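Local coordinates for protein metazoan TIR-STING fusion (Crassostrea gigas, PDB 6WT6) that joins a TIR domain to a STING ligand-binding domain in one chain, as a metazoan member of the STING family, at residues Lys215-Pro221 and Phe275-Ile280; Pro28-Phe34 and His82-Ile88; Leu192-Asp196 and Lys325-Ile329; Leu195-Arg200 and Met212-Leu216. One frame throughout, in Å; residues are numbered along the deposited sequence.

Contact 1: Lys215-Pro221 and Phe275-Ile280; sequences KLFLFFP and FAGEYI
Phe219 reaches Phe275 because CG lies anti to the carbonyl carbon (chi1 -70°), while CG of Phe275 sits between its own N and carbonyl carbon (chi1 63°). The two side chains cross at about a right angle. They meet where Phe219 CZ comes 3.9 Å from Phe275 CE2. Gly277 pairs with Phe217, and its CA approaches the Phe219 ring at the edge. On the other face of the sheet, Leu218 and Glu278 lie side by side, and Leu218 CB touches Ile280 CG1 at 3.6 Å. The strands are parallel neighbours in the mixed sheet of the STING ligand-binding domain. Four backbone hydrogen bonds join them. Phe217 N binds Ala276 O at 2.9 Å, and Glu278 N binds Phe217 O at 3.2 Å. Further on, Phe219 N binds Glu278 O at 2.9 Å, and Ile280 N binds Phe219 O at 3.1 Å. A water bridges Lys215 O and Ala276 N at the start. Helix 341-356 packs on Phe217 and Phe275. Helix 176-204 packs on Leu218 and Ile280, and its Tyr187 OH hydrogen-bonds Glu278 OE2.

Contact 2: Pro28-Phe34 and His82-Ile88; sequences PHVYHAF and HCSKNVI
Ala33 CB packs against Ile88 CD1 at 3.8 Å, and on the other face of the sheet Phe34 and Val87 lie side by side. Phe34 CG is anti to the backbone N (chi1 172°), which brings CD2 alongside Val87 CG1. Nearby, Ser84 OG lies close to Phe34 CB and hydrogen-bonds Ala80 O in helix 74-82. Further out, Lys85 CA sits over the centre of the His29 ring, 3.8 Å from its centroid, in a CH-pi contact. Pro28 CB lies over a face of the His82 ring, whose NE2 is bound by Asp318 of the second subunit. Backbone hydrogen bonds join two parallel strands, the inner pair of the TIR-domain sheet. Ile88 N donates a hydrogen bond to Phe34 O at 2.7 Å. Cys83 O accepts twice, from Val30 N at 2.9 Å and from Tyr31 N at 3.1 Å. At the polar edge a water links His29 NE2 and Ser84 O. The double acceptance at Cys83 O ties the start of strand 31-36 to the residue after helix 74-82 through main-chain bonds.

Contact 3: Leu192-Asp196 and Lys325-Ile329; sequences LPDLD and KKCKI
Leu192 and Lys326 form the close-packed part of this contact. Leu192 CB meets Lys326 CB at 4.1 Å. Beyond it, both methyls of Leu192 rest near Cys327 CB, and CD1 also lies 3.9 Å from Cys327 SG. Leu317 of helix 299-319 touches both residues, and Leu192 is buried here. The other side is more open and polar. There the Lys326 chain bends at chi2 (-71°) and runs along the helix past Leu192 O. Its NZ donates to Pro193 O at 2.9 Å, from a direction tilted 34° out of the carbonyl plane. Glu322 O accepts from the same NZ, so two main-chain oxygens hold the ammonium. Asp196 crosses the lysine chain, with OD2 3.4 Å from Lys326 CE. Its OD1 stays 4.1 Å from Lys326 NZ, beyond a salt bridge, and OD2 is paired with Arg200 instead. The carboxylate could still help to stabilise the positive charge. The helix is kinked here: the backbone N atoms of Pro193 and Asp194 make no bond to the preceding turn. This is helix-on-sheet packing in the STING ligand-binding domain, where long helix 176-204 meets the first residue of strand 327-332, outermost in the sheet within this chain, and the loop before it.

Contact 4: Leu195-Arg200 and Met212-Leu216; sequences LDKTVR and MSEKL
Val199 and Leu195 make the apolar contacts with 212-216. Val199 CG1 touches Met212 CE at 3.8 Å, at the end of a methionine chain that is extended throughout. The valine also covers main-chain oxygens: CG1 lies 3.3 Å from Ser213 O, and CG2 lies 3.5 Å from Glu214 O. One turn earlier, Leu195 crosses Leu216 at about a right angle, with CD2 3.9 Å from Leu216 CB. The charged contacts form a small network. Arg200 NH1 makes a weak hydrogen bond within a salt bridge to Glu214 OE2, at 3.3 Å. The guanidinium and carboxylate planes stand 57° apart. A bend at chi3 (-59°) turns the arginine back along its helix, and the same NH1 reaches Asp196 OD2 at 3.2 Å, from above that carboxylate plane. Arg200 thus bridges two acids, and its charge probably eases the repulsion between Asp196 OD2 and Glu214 OE1, 4.3 Å apart. One polar turn is present: Ser213 OG accepts from Lys215 N at 3.0 Å, an ST turn, and also bonds Glu357. Helix 176-204 here lies against strand 212-221 where that strand turns a corner, with Leu243 of strand 238-243 also touching Val199 and Phe274 of strand 272-279 touching Met212.

Contacts 1, 3 and 4 belong to the STING ligand-binding domain, and all reach the same sheet. Strand 212-221 lies between 272-279 and 327-332, so contact 1 is made on one side of it. On the other side, Leu218 N lies 2.8 Å from Lys328 O in contact 3, a probable hydrogen bond. Contacts 3 and 4 both use helix 176-204, on overlapping segments that share Leu195 and Asp196, and have centres 7 Å apart. Contact 4 also shares Lys215 and Leu216 with contact 1, whose centre is 12 Å away. Contact 2 stands apart in the parallel TIR-domain sheet. Its nearest atoms are about 28 Å from those of contact 1.

Contact 1: Lys215-Pro221 and Phe275-Ile280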
loop_
_atom_site.group_PDB
_atom_site.type_symbol
_atom_site.label_atom_id
_atom_site.label_comp_id
_atom_site.label_asym_id
_atom_site.label_seq_id
_atom_site.Cartn_x
_atom_site.Cartn_y
_atom_site.Cartn_z
ATOM N N LYS A 215 7.296 22.883 -13.741
ATOM C CA LYS A 215 6.886 21.681 -13.034
ATOM C C LYS A 215 6.269 20.653 -13.980
ATOM O O LYS A 215 5.822 20.962 -15.087
ATOM C CB LYS A 215 5.889 22.020 -11.925
ATOM C CG LYS A 215 6.437 22.922 -10.824
ATOM C CD LYS A 215 5.420 23.077 -9.702
ATOM C CE LYS A 215 5.930 23.988 -8.597
ATOM N NZ LYS A 215 6.198 25.375 -9.083
ATOM N N LEU A 216 6.262 19.406 -13.516
ATOM C CA LEU A 216 5.551 18.320 -14.174
ATOM C C LEU A 216 4.152 18.235 -13.578
ATOM O O LEU A 216 3.999 18.017 -12.371
ATOM C CB LEU A 216 6.298 16.999 -13.988
ATOM C CG LEU A 216 5.608 15.747 -14.533
ATOM C CD1 LEU A 216 5.453 15.838 -16.045
ATOM C CD2 LEU A 216 6.371 14.492 -14.135
ATOM N N PHE A 217 3.135 18.422 -14.412
ATOM C CA PHE A 217 1.753 18.401 -13.952
ATOM C C PHE A 217 1.235 16.968 -13.983
ATOM O O PHE A 217 1.247 16.319 -15.035
ATOM C CB PHE A 217 0.888 19.332 -14.800
ATOM C CG PHE A 217 1.142 20.787 -14.533
ATOM C CD1 PHE A 217 0.282 21.519 -13.731
ATOM C CD2 PHE A 217 2.262 21.416 -15.053
ATOM C CE1 PHE A 217 0.521 22.852 -13.470
ATOM C CE2 PHE A 217 2.509 22.752 -14.795
ATOM C CZ PHE A 217 1.635 23.472 -14.003
ATOM N N LEU A 218 0.804 16.474 -12.828
ATOM C CA LEU A 218 0.344 15.102 -12.660
ATOM C C LEU A 218 -1.168 15.122 -12.488
ATOM O O LEU A 218 -1.683 15.749 -11.555
ATOM C CB LEU A 218 1.018 14.445 -11.457
ATOM C CG LEU A 218 2.545 14.377 -11.475
ATOM C CD1 LEU A 218 3.055 14.000 -10.099
ATOM C CD2 LEU A 218 3.027 13.383 -12.531
ATOM N N PHE A 219 -1.874 14.439 -13.382
ATOM C CA PHE A 219 -3.322 14.554 -13.469
ATOM C C PHE A 219 -3.991 13.441 -12.677
ATOM O O PHE A 219 -3.642 12.264 -12.821
ATOM C CB PHE A 219 -3.774 14.553 -14.929
ATOM C CG PHE A 219 -3.395 15.806 -15.661
ATOM C CD1 PHE A 219 -4.233 16.909 -15.652
ATOM C CD2 PHE A 219 -2.178 15.901 -16.317
ATOM C CE1 PHE A 219 -3.875 18.073 -16.308
ATOM C CE2 PHE A 219 -1.818 17.063 -16.976
ATOM C CZ PHE A 219 -2.665 18.150 -16.970
ATOM N N PHE A 220 -4.959 13.829 -11.848
ATOM C CA PHE A 220 -5.602 12.950 -10.873
ATOM C C PHE A 220 -7.108 13.110 -11.045
ATOM O O PHE A 220 -7.756 13.850 -10.291
ATOM C CB PHE A 220 -5.141 13.307 -9.455
ATOM C CG PHE A 220 -5.432 12.255 -8.411
ATOM C CD1 PHE A 220 -6.601 11.504 -8.440
ATOM C CD2 PHE A 220 -4.531 12.036 -7.380
ATOM C CE1 PHE A 220 -6.856 10.550 -7.469
ATOM C CE2 PHE A 220 -4.780 11.088 -6.406
ATOM C CZ PHE A 220 -5.943 10.340 -6.451
ATOM N N PRO A 221 -7.696 12.440 -12.035
ATOM C CA PRO A 221 -9.158 12.464 -12.171
ATOM C C PRO A 221 -9.822 11.761 -10.997
ATOM O O PRO A 221 -9.359 10.716 -10.536
ATOM C CB PRO A 221 -9.404 11.714 -13.485
ATOM C CG PRO A 221 -8.210 10.817 -13.627
ATOM C CD PRO A 221 -7.057 11.603 -13.065
ATOM N N PHE A 275 3.125 22.700 -21.292
ATOM C CA PHE A 275 3.322 22.006 -20.031
ATOM C C PHE A 275 3.742 20.570 -20.298
ATOM O O PHE A 275 3.315 19.954 -21.280
ATOM C CB PHE A 275 2.049 22.035 -19.173
ATOM C CG PHE A 275 0.868 21.326 -19.793
ATOM C CD1 PHE A 275 0.079 21.954 -20.750
ATOM C CD2 PHE A 275 0.537 20.038 -19.403
ATOM C CE1 PHE A 275 -1.011 21.303 -21.309
ATOM C CE2 PHE A 275 -0.555 19.384 -19.958
ATOM C CZ PHE A 275 -1.329 20.017 -20.911
ATOM N N ALA A 276 4.601 20.054 -19.421
ATOM C CA ALA A 276 4.813 18.618 -19.336
ATOM C C ALA A 276 3.740 18.031 -18.434
ATOM O O ALA A 276 3.524 18.516 -17.320
ATOM C CB ALA A 276 6.203 18.301 -18.794
ATOM N N GLY A 277 3.057 17.005 -18.910
ATOM C CA GLY A 277 1.931 16.466 -18.170
ATOM C C GLY A 277 1.710 14.997 -18.452
ATOM O O GLY A 277 2.024 14.492 -19.537
ATOM N N GLU A 278 1.149 14.311 -17.462
ATOM C CA GLU A 278 0.786 12.911 -17.599
ATOM C C GLU A 278 -0.163 12.550 -16.467
ATOM O O GLU A 278 -0.284 13.276 -15.476
ATOM C CB GLU A 278 2.023 12.009 -17.584
ATOM C CG GLU A 278 2.808 12.072 -16.281
ATOM C CD GLU A 278 4.189 11.452 -16.400
ATOM O OE1 GLU A 278 4.807 11.592 -17.473
ATOM O OE2 GLU A 278 4.650 10.820 -15.423
ATOM N N TYR A 279 -0.848 11.424 -16.634
ATOM C CA TYR A 279 -1.660 10.884 -15.557
ATOM C C TYR A 279 -0.771 10.254 -14.490
ATOM O O TYR A 279 0.332 9.782 -14.770
ATOM C CB TYR A 279 -2.640 9.834 -16.091
ATOM C CG TYR A 279 -3.809 10.379 -16.888
ATOM C CD1 TYR A 279 -4.927 10.897 -16.249
ATOM C CD2 TYR A 279 -3.805 10.346 -18.275
ATOM C CE1 TYR A 279 -5.997 11.384 -16.968
ATOM C CE2 TYR A 279 -4.871 10.834 -19.005
ATOM C CZ TYR A 279 -5.967 11.349 -18.347
ATOM O OH TYR A 279 -7.034 11.830 -19.067
ATOM N N ILE A 280 -1.260 10.264 -13.252
ATOM C CA ILE A 280 -0.708 9.424 -12.191
ATOM C C ILE A 280 -1.237 8.016 -12.450
ATOM O O ILE A 280 -2.372 7.693 -12.092
ATOM C CB ILE A 280 -1.094 9.928 -10.798
ATOM C CG1 ILE A 280 -0.694 11.392 -10.628
ATOM C CG2 ILE A 280 -0.446 9.064 -9.725
ATOM C CD1 ILE A 280 -0.986 11.948 -9.250
HETATM O O HOH W 1 5.150 22.513 -17.470
#

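Contact 2: Pro28-Phe34 and His82-Ile88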
loop_
_atom_site.group_PDB
_atom_site.type_symbol
_atom_site.label_atom_id
_atom_site.label_comp_id
_atom_site.label_asym_id
_atom_site.label_seq_id
_atom_site.Cartn_x
_atom_site.Cartn_y
_atom_site.Cartn_z
ATOM N N PRO A 28 -6.966 -22.837 -1.380
ATOM C CA PRO A 28 -5.626 -22.703 -0.786
ATOM C C PRO A 28 -5.498 -23.415 0.548
ATOM O O PRO A 28 -4.394 -23.843 0.905
ATOM C CB PRO A 28 -5.468 -21.185 -0.638
ATOM C CG PRO A 28 -6.848 -20.701 -0.422
ATOM C CD PRO A 28 -7.742 -21.589 -1.250
ATOM N N HIS A 29 -6.596 -23.579 1.281
ATOM C CA HIS A 29 -6.522 -24.108 2.636
ATOM C C HIS A 29 -6.289 -25.614 2.634
ATOM O O HIS A 29 -6.962 -26.362 1.916
ATOM C CB HIS A 29 -7.801 -23.773 3.402
ATOM C CG HIS A 29 -8.068 -22.306 3.527
ATOM N ND1 HIS A 29 -9.333 -21.798 3.729
ATOM C CD2 HIS A 29 -7.237 -21.237 3.476
ATOM C CE1 HIS A 29 -9.271 -20.481 3.800
ATOM N NE2 HIS A 29 -8.011 -20.115 3.649
ATOM N N VAL A 30 -5.327 -26.054 3.446
ATOM C CA VAL A 30 -5.072 -27.472 3.676
ATOM C C VAL A 30 -5.025 -27.726 5.178
ATOM O O VAL A 30 -4.949 -28.876 5.624
ATOM C CB VAL A 30 -3.772 -27.939 2.993
ATOM C CG1 VAL A 30 -3.832 -27.695 1.491
ATOM C CG2 VAL A 30 -2.571 -27.243 3.600
ATOM N N TYR A 31 -5.065 -26.654 5.967
ATOM C CA TYR A 31 -5.149 -26.742 7.417
ATOM C C TYR A 31 -6.307 -25.890 7.913
ATOM O O TYR A 31 -6.603 -24.834 7.350
ATOM C CB TYR A 31 -3.860 -26.271 8.112
ATOM C CG TYR A 31 -2.583 -26.872 7.578
ATOM C CD1 TYR A 31 -2.275 -28.205 7.799
ATOM C CD2 TYR A 31 -1.673 -26.094 6.875
ATOM C CE1 TYR A 31 -1.099 -28.756 7.319
ATOM C CE2 TYR A 31 -0.495 -26.634 6.393
ATOM C CZ TYR A 31 -0.214 -27.966 6.616
ATOM O OH TYR A 31 0.958 -28.504 6.134
ATOM N N HIS A 32 -6.954 -26.356 8.986
ATOM C CA HIS A 32 -7.956 -25.533 9.653
ATOM C C HIS A 32 -7.307 -24.399 10.436
ATOM O O HIS A 32 -7.840 -23.285 10.481
ATOM C CB HIS A 32 -8.821 -26.388 10.582
ATOM C CG HIS A 32 -9.753 -27.313 9.864
ATOM N ND1 HIS A 32 -9.389 -28.585 9.479
ATOM C CD2 HIS A 32 -11.035 -27.150 9.461
ATOM C CE1 HIS A 32 -10.405 -29.166 8.868
ATOM N NE2 HIS A 32 -11.417 -28.317 8.843
ATOM N N ALA A 33 -6.163 -24.658 11.064
ATOM C CA ALA A 33 -5.537 -23.653 11.907
ATOM C C ALA A 33 -4.023 -23.803 11.879
ATOM O O ALA A 33 -3.497 -24.918 11.926
ATOM C CB ALA A 33 -6.043 -23.742 13.350
ATOM N N PHE A 34 -3.333 -22.671 11.793
ATOM C CA PHE A 34 -1.898 -22.605 12.018
ATOM C C PHE A 34 -1.662 -22.087 13.428
ATOM O O PHE A 34 -2.182 -21.032 13.801
ATOM C CB PHE A 34 -1.206 -21.697 11.001
ATOM C CG PHE A 34 0.252 -21.449 11.298
ATOM C CD1 PHE A 34 1.198 -22.435 11.063
ATOM C CD2 PHE A 34 0.676 -20.231 11.804
ATOM C CE1 PHE A 34 2.540 -22.211 11.332
ATOM C CE2 PHE A 34 2.018 -20.002 12.075
ATOM C CZ PHE A 34 2.949 -20.994 11.837
ATOM N N HIS A 82 -0.812 -18.973 4.589
ATOM C CA HIS A 82 -1.653 -18.880 3.398
ATOM C C HIS A 82 -2.591 -20.073 3.279
ATOM O O HIS A 82 -3.729 -19.926 2.816
ATOM C CB HIS A 82 -0.779 -18.763 2.148
ATOM C CG HIS A 82 -1.558 -18.614 0.878
ATOM N ND1 HIS A 82 -2.612 -17.734 0.753
ATOM C CD2 HIS A 82 -1.440 -19.233 -0.321
ATOM C CE1 HIS A 82 -3.106 -17.815 -0.470
ATOM N NE2 HIS A 82 -2.414 -18.716 -1.141
ATOM N N CYS A 83 -2.141 -21.253 3.699
ATOM C CA CYS A 83 -2.925 -22.475 3.609
ATOM C C CYS A 83 -3.727 -22.764 4.868
ATOM O O CYS A 83 -4.351 -23.824 4.957
ATOM C CB CYS A 83 -2.008 -23.665 3.314
ATOM S SG CYS A 83 -1.012 -23.479 1.822
ATOM N N SER A 84 -3.723 -21.865 5.843
ATOM C CA SER A 84 -4.463 -22.065 7.079
ATOM C C SER A 84 -5.683 -21.156 7.099
ATOM O O SER A 84 -5.567 -19.939 6.924
ATOM C CB SER A 84 -3.583 -21.807 8.304
ATOM O OG SER A 84 -2.659 -22.866 8.493
ATOM N N LYS A 85 -6.852 -21.764 7.303
ATOM C CA LYS A 85 -8.090 -21.003 7.409
ATOM C C LYS A 85 -8.020 -20.003 8.558
ATOM O O LYS A 85 -8.291 -18.809 8.377
ATOM C CB LYS A 85 -9.257 -21.974 7.581
ATOM C CG LYS A 85 -10.569 -21.358 7.998
ATOM C CD LYS A 85 -11.415 -22.418 8.682
ATOM C CE LYS A 85 -12.836 -21.962 8.890
ATOM N NZ LYS A 85 -13.575 -21.963 7.605
ATOM N N ASN A 86 -7.639 -20.468 9.743
ATOM C CA ASN A 86 -7.443 -19.606 10.896
ATOM C C ASN A 86 -5.985 -19.657 11.341
ATOM O O ASN A 86 -5.259 -20.615 11.064
ATOM C CB ASN A 86 -8.367 -20.008 12.057
ATOM C CG ASN A 86 -9.836 -19.727 11.763
ATOM O OD1 ASN A 86 -10.525 -20.538 11.144
ATOM N ND2 ASN A 86 -10.322 -18.579 12.219
ATOM N N VAL A 87 -5.554 -18.599 12.023
ATOM C CA VAL A 87 -4.235 -18.536 12.644
ATOM C C VAL A 87 -4.440 -18.328 14.138
ATOM O O VAL A 87 -5.057 -17.337 14.553
ATOM C CB VAL A 87 -3.364 -17.415 12.051
ATOM C CG1 VAL A 87 -2.077 -17.266 12.846
ATOM C CG2 VAL A 87 -3.051 -17.707 10.595
ATOM N N ILE A 88 -3.928 -19.255 14.942
ATOM C CA ILE A 88 -4.040 -19.200 16.394
ATOM C C ILE A 88 -2.758 -18.593 16.951
ATOM O O ILE A 88 -1.670 -19.159 16.785
ATOM C CB ILE A 88 -4.299 -20.594 16.985
ATOM C CG1 ILE A 88 -5.687 -21.100 16.583
ATOM C CG2 ILE A 88 -4.154 -20.577 18.496
ATOM C CD1 ILE A 88 -5.952 -22.534 16.978
HETATM O O HOH W 2 -7.105 -17.719 5.029
#

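Contact 3: Leu192-Asp196 and Lys325-Ile329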
loop_
_atom_site.group_PDB
_atom_site.type_symbol
_atom_site.label_atom_id
_atom_site.label_comp_id
_atom_site.label_asym_id
_atom_site.label_seq_id
_atom_site.Cartn_x
_atom_site.Cartn_y
_atom_site.Cartn_z
ATOM N N LEU A 192 12.116 13.547 -10.919
ATOM C CA LEU A 192 11.818 14.906 -10.460
ATOM C C LEU A 192 13.044 15.741 -10.083
ATOM O O LEU A 192 13.059 16.937 -10.427
ATOM C CB LEU A 192 10.840 14.868 -9.277
ATOM C CG LEU A 192 9.362 14.511 -9.510
ATOM C CD1 LEU A 192 8.520 14.866 -8.284
ATOM C CD2 LEU A 192 8.792 15.177 -10.765
ATOM N N PRO A 193 14.068 15.215 -9.379
ATOM C CA PRO A 193 15.131 16.101 -8.860
ATOM C C PRO A 193 15.765 17.029 -9.884
ATOM O O PRO A 193 16.058 18.182 -9.547
ATOM C CB PRO A 193 16.154 15.108 -8.294
ATOM C CG PRO A 193 15.334 13.967 -7.854
ATOM C CD PRO A 193 14.239 13.838 -8.878
ATOM N N ASP A 194 15.982 16.580 -11.118
ATOM C CA ASP A 194 16.573 17.433 -12.142
ATOM C C ASP A 194 15.615 17.752 -13.285
ATOM O O ASP A 194 16.045 18.307 -14.301
ATOM C CB ASP A 194 17.853 16.797 -12.692
ATOM C CG ASP A 194 19.044 16.977 -11.761
ATOM O OD1 ASP A 194 19.004 17.895 -10.911
ATOM O OD2 ASP A 194 20.024 16.208 -11.882
ATOM N N LEU A 195 14.325 17.438 -13.139
ATOM C CA LEU A 195 13.382 17.651 -14.236
ATOM C C LEU A 195 13.203 19.134 -14.548
ATOM O O LEU A 195 13.069 19.512 -15.719
ATOM C CB LEU A 195 12.040 16.998 -13.904
ATOM C CG LEU A 195 10.881 17.083 -14.899
ATOM C CD1 LEU A 195 10.083 15.791 -14.875
ATOM C CD2 LEU A 195 9.975 18.255 -14.560
ATOM N N ASP A 196 13.204 19.991 -13.518
ATOM C CA ASP A 196 13.051 21.426 -13.747
ATOM C C ASP A 196 14.147 21.975 -14.653
ATOM O O ASP A 196 13.900 22.900 -15.436
ATOM C CB ASP A 196 13.037 22.176 -12.414
ATOM C CG ASP A 196 14.353 22.056 -11.654
ATOM O OD1 ASP A 196 15.047 21.026 -11.800
ATOM O OD2 ASP A 196 14.689 22.999 -10.904
ATOM N N LYS A 325 8.064 21.075 -4.960
ATOM C CA LYS A 325 7.992 22.145 -5.950
ATOM C C LYS A 325 8.507 21.716 -7.321
ATOM O O LYS A 325 8.776 22.573 -8.170
ATOM C CB LYS A 325 8.742 23.404 -5.481
ATOM C CG LYS A 325 8.235 23.997 -4.173
ATOM C CD LYS A 325 9.055 25.217 -3.763
ATOM C CE LYS A 325 10.533 24.866 -3.564
ATOM N NZ LYS A 325 11.333 26.023 -3.055
ATOM N N LYS A 326 8.661 20.414 -7.563
ATOM C CA LYS A 326 9.057 19.930 -8.879
ATOM C C LYS A 326 7.887 19.376 -9.681
ATOM O O LYS A 326 8.001 19.239 -10.903
ATOM C CB LYS A 326 10.144 18.853 -8.755
ATOM C CG LYS A 326 11.466 19.354 -8.168
ATOM C CD LYS A 326 12.214 20.266 -9.138
ATOM C CE LYS A 326 13.452 20.889 -8.499
ATOM N NZ LYS A 326 14.369 19.867 -7.931
ATOM N N CYS A 327 6.774 19.061 -9.028
ATOM C CA CYS A 327 5.591 18.595 -9.726
ATOM C C CYS A 327 4.365 19.265 -9.128
ATOM O O CYS A 327 4.395 19.783 -8.009
ATOM C CB CYS A 327 5.471 17.066 -9.662
ATOM S SG CYS A 327 4.939 16.421 -8.074
ATOM N N LYS A 328 3.280 19.265 -9.898
ATOM C CA LYS A 328 2.002 19.799 -9.445
ATOM C C LYS A 328 0.923 18.764 -9.717
ATOM O O LYS A 328 0.653 18.435 -10.875
ATOM C CB LYS A 328 1.670 21.122 -10.137
ATOM C CG LYS A 328 0.360 21.740 -9.669
ATOM C CD LYS A 328 0.358 21.928 -8.162
ATOM C CE LYS A 328 -0.888 22.652 -7.689
ATOM N NZ LYS A 328 -2.120 21.912 -8.058
ATOM N N ILE A 329 0.318 18.246 -8.655
ATOM C CA ILE A 329 -0.768 17.283 -8.792
ATOM C C ILE A 329 -2.054 18.045 -9.099
ATOM O O ILE A 329 -2.430 18.967 -8.365
ATOM C CB ILE A 329 -0.916 16.425 -7.529
ATOM C CG1 ILE A 329 0.424 15.780 -7.161
ATOM C CG2 ILE A 329 -1.967 15.350 -7.748
ATOM C CD1 ILE A 329 0.343 14.831 -5.980
#

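Contact 4: Leu195-Arg200 and Met212-Leu216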
loop_
_atom_site.group_PDB
_atom_site.type_symbol
_atom_site.label_atom_id
_atom_site.label_comp_id
_atom_site.label_asym_id
_atom_site.label_seq_id
_atom_site.Cartn_x
_atom_site.Cartn_y
_atom_site.Cartn_z
ATOM N N LEU A 195 14.325 17.438 -13.139
ATOM C CA LEU A 195 13.382 17.651 -14.236
ATOM C C LEU A 195 13.203 19.134 -14.548
ATOM O O LEU A 195 13.069 19.512 -15.719
ATOM C CB LEU A 195 12.040 16.998 -13.904
ATOM C CG LEU A 195 10.881 17.083 -14.899
ATOM C CD1 LEU A 195 10.083 15.791 -14.875
ATOM C CD2 LEU A 195 9.975 18.255 -14.560
ATOM N N ASP A 196 13.204 19.991 -13.518
ATOM C CA ASP A 196 13.051 21.426 -13.747
ATOM C C ASP A 196 14.147 21.975 -14.653
ATOM O O ASP A 196 13.900 22.900 -15.436
ATOM C CB ASP A 196 13.037 22.176 -12.414
ATOM C CG ASP A 196 14.353 22.056 -11.654
ATOM O OD1 ASP A 196 15.047 21.026 -11.800
ATOM O OD2 ASP A 196 14.689 22.999 -10.904
ATOM N N LYS A 197 15.359 21.421 -14.568
ATOM C CA LYS A 197 16.411 21.804 -15.503
ATOM C C LYS A 197 16.071 21.361 -16.920
ATOM O O LYS A 197 16.251 22.120 -17.878
ATOM C CB LYS A 197 17.749 21.208 -15.065
ATOM C CG LYS A 197 18.232 21.675 -13.706
ATOM C CD LYS A 197 19.555 21.025 -13.351
ATOM C CE LYS A 197 20.013 21.440 -11.964
ATOM N NZ LYS A 197 20.119 22.920 -11.833
ATOM N N THR A 198 15.583 20.129 -17.072
ATOM C CA THR A 198 15.226 19.634 -18.397
ATOM C C THR A 198 14.124 20.481 -19.019
ATOM O O THR A 198 14.162 20.784 -20.218
ATOM C CB THR A 198 14.794 18.170 -18.305
ATOM O OG1 THR A 198 15.803 17.421 -17.613
ATOM C CG2 THR A 198 14.602 17.574 -19.691
ATOM N N VAL A 199 13.141 20.884 -18.209
ATOM C CA VAL A 199 12.014 21.662 -18.713
ATOM C C VAL A 199 12.475 23.041 -19.161
ATOM O O VAL A 199 12.095 23.522 -20.236
ATOM C CB VAL A 199 10.911 21.752 -17.642
ATOM C CG1 VAL A 199 9.854 22.771 -18.038
ATOM C CG2 VAL A 199 10.281 20.391 -17.430
ATOM N N ARG A 200 13.306 23.698 -18.348
ATOM C CA ARG A 200 13.788 25.026 -18.708
ATOM C C ARG A 200 14.622 24.997 -19.979
ATOM O O ARG A 200 14.583 25.951 -20.764
ATOM C CB ARG A 200 14.594 25.629 -17.557
ATOM C CG ARG A 200 13.755 25.954 -16.334
ATOM C CD ARG A 200 14.494 26.876 -15.386
ATOM N NE ARG A 200 15.758 26.304 -14.932
ATOM C CZ ARG A 200 15.913 25.625 -13.799
ATOM N NH1 ARG A 200 14.882 25.428 -12.989
ATOM N NH2 ARG A 200 17.107 25.146 -13.476
ATOM N N MET A 212 5.205 28.728 -19.957
ATOM C CA MET A 212 5.423 27.341 -19.564
ATOM C C MET A 212 6.013 27.294 -18.163
ATOM O O MET A 212 6.995 27.985 -17.876
ATOM C CB MET A 212 6.350 26.630 -20.552
ATOM C CG MET A 212 6.621 25.179 -20.204
ATOM S SD MET A 212 7.693 24.392 -21.414
ATOM C CE MET A 212 7.457 22.666 -20.999
ATOM N N SER A 213 5.413 26.479 -17.302
ATOM C CA SER A 213 5.928 26.252 -15.964
ATOM C C SER A 213 7.064 25.233 -15.996
ATOM O O SER A 213 7.186 24.420 -16.915
ATOM C CB SER A 213 4.813 25.765 -15.036
ATOM O OG SER A 213 5.344 25.208 -13.842
ATOM N N GLU A 214 7.904 25.289 -14.964
ATOM C CA GLU A 214 8.976 24.316 -14.803
ATOM C C GLU A 214 8.477 22.952 -14.349
ATOM O O GLU A 214 9.180 21.956 -14.549
ATOM C CB GLU A 214 10.004 24.809 -13.783
ATOM C CG GLU A 214 10.644 26.144 -14.090
ATOM C CD GLU A 214 11.607 26.563 -12.996
ATOM O OE1 GLU A 214 11.633 25.890 -11.944
ATOM O OE2 GLU A 214 12.335 27.559 -13.183
ATOM N N LYS A 215 7.296 22.883 -13.741
ATOM C CA LYS A 215 6.886 21.681 -13.034
ATOM C C LYS A 215 6.269 20.653 -13.980
ATOM O O LYS A 215 5.822 20.962 -15.087
ATOM C CB LYS A 215 5.889 22.020 -11.925
ATOM C CG LYS A 215 6.437 22.922 -10.824
ATOM C CD LYS A 215 5.420 23.077 -9.702
ATOM C CE LYS A 215 5.930 23.988 -8.597
ATOM N NZ LYS A 215 6.198 25.375 -9.083
ATOM N N LEU A 216 6.262 19.406 -13.516
ATOM C CA LEU A 216 5.551 18.320 -14.174
ATOM C C LEU A 216 4.152 18.235 -13.578
ATOM O O LEU A 216 3.999 18.017 -12.371
ATOM C CB LEU A 216 6.298 16.999 -13.988
ATOM C CG LEU A 216 5.608 15.747 -14.533
ATOM C CD1 LEU A 216 5.453 15.838 -16.045
ATOM C CD2 LEU A 216 6.371 14.492 -14.135
#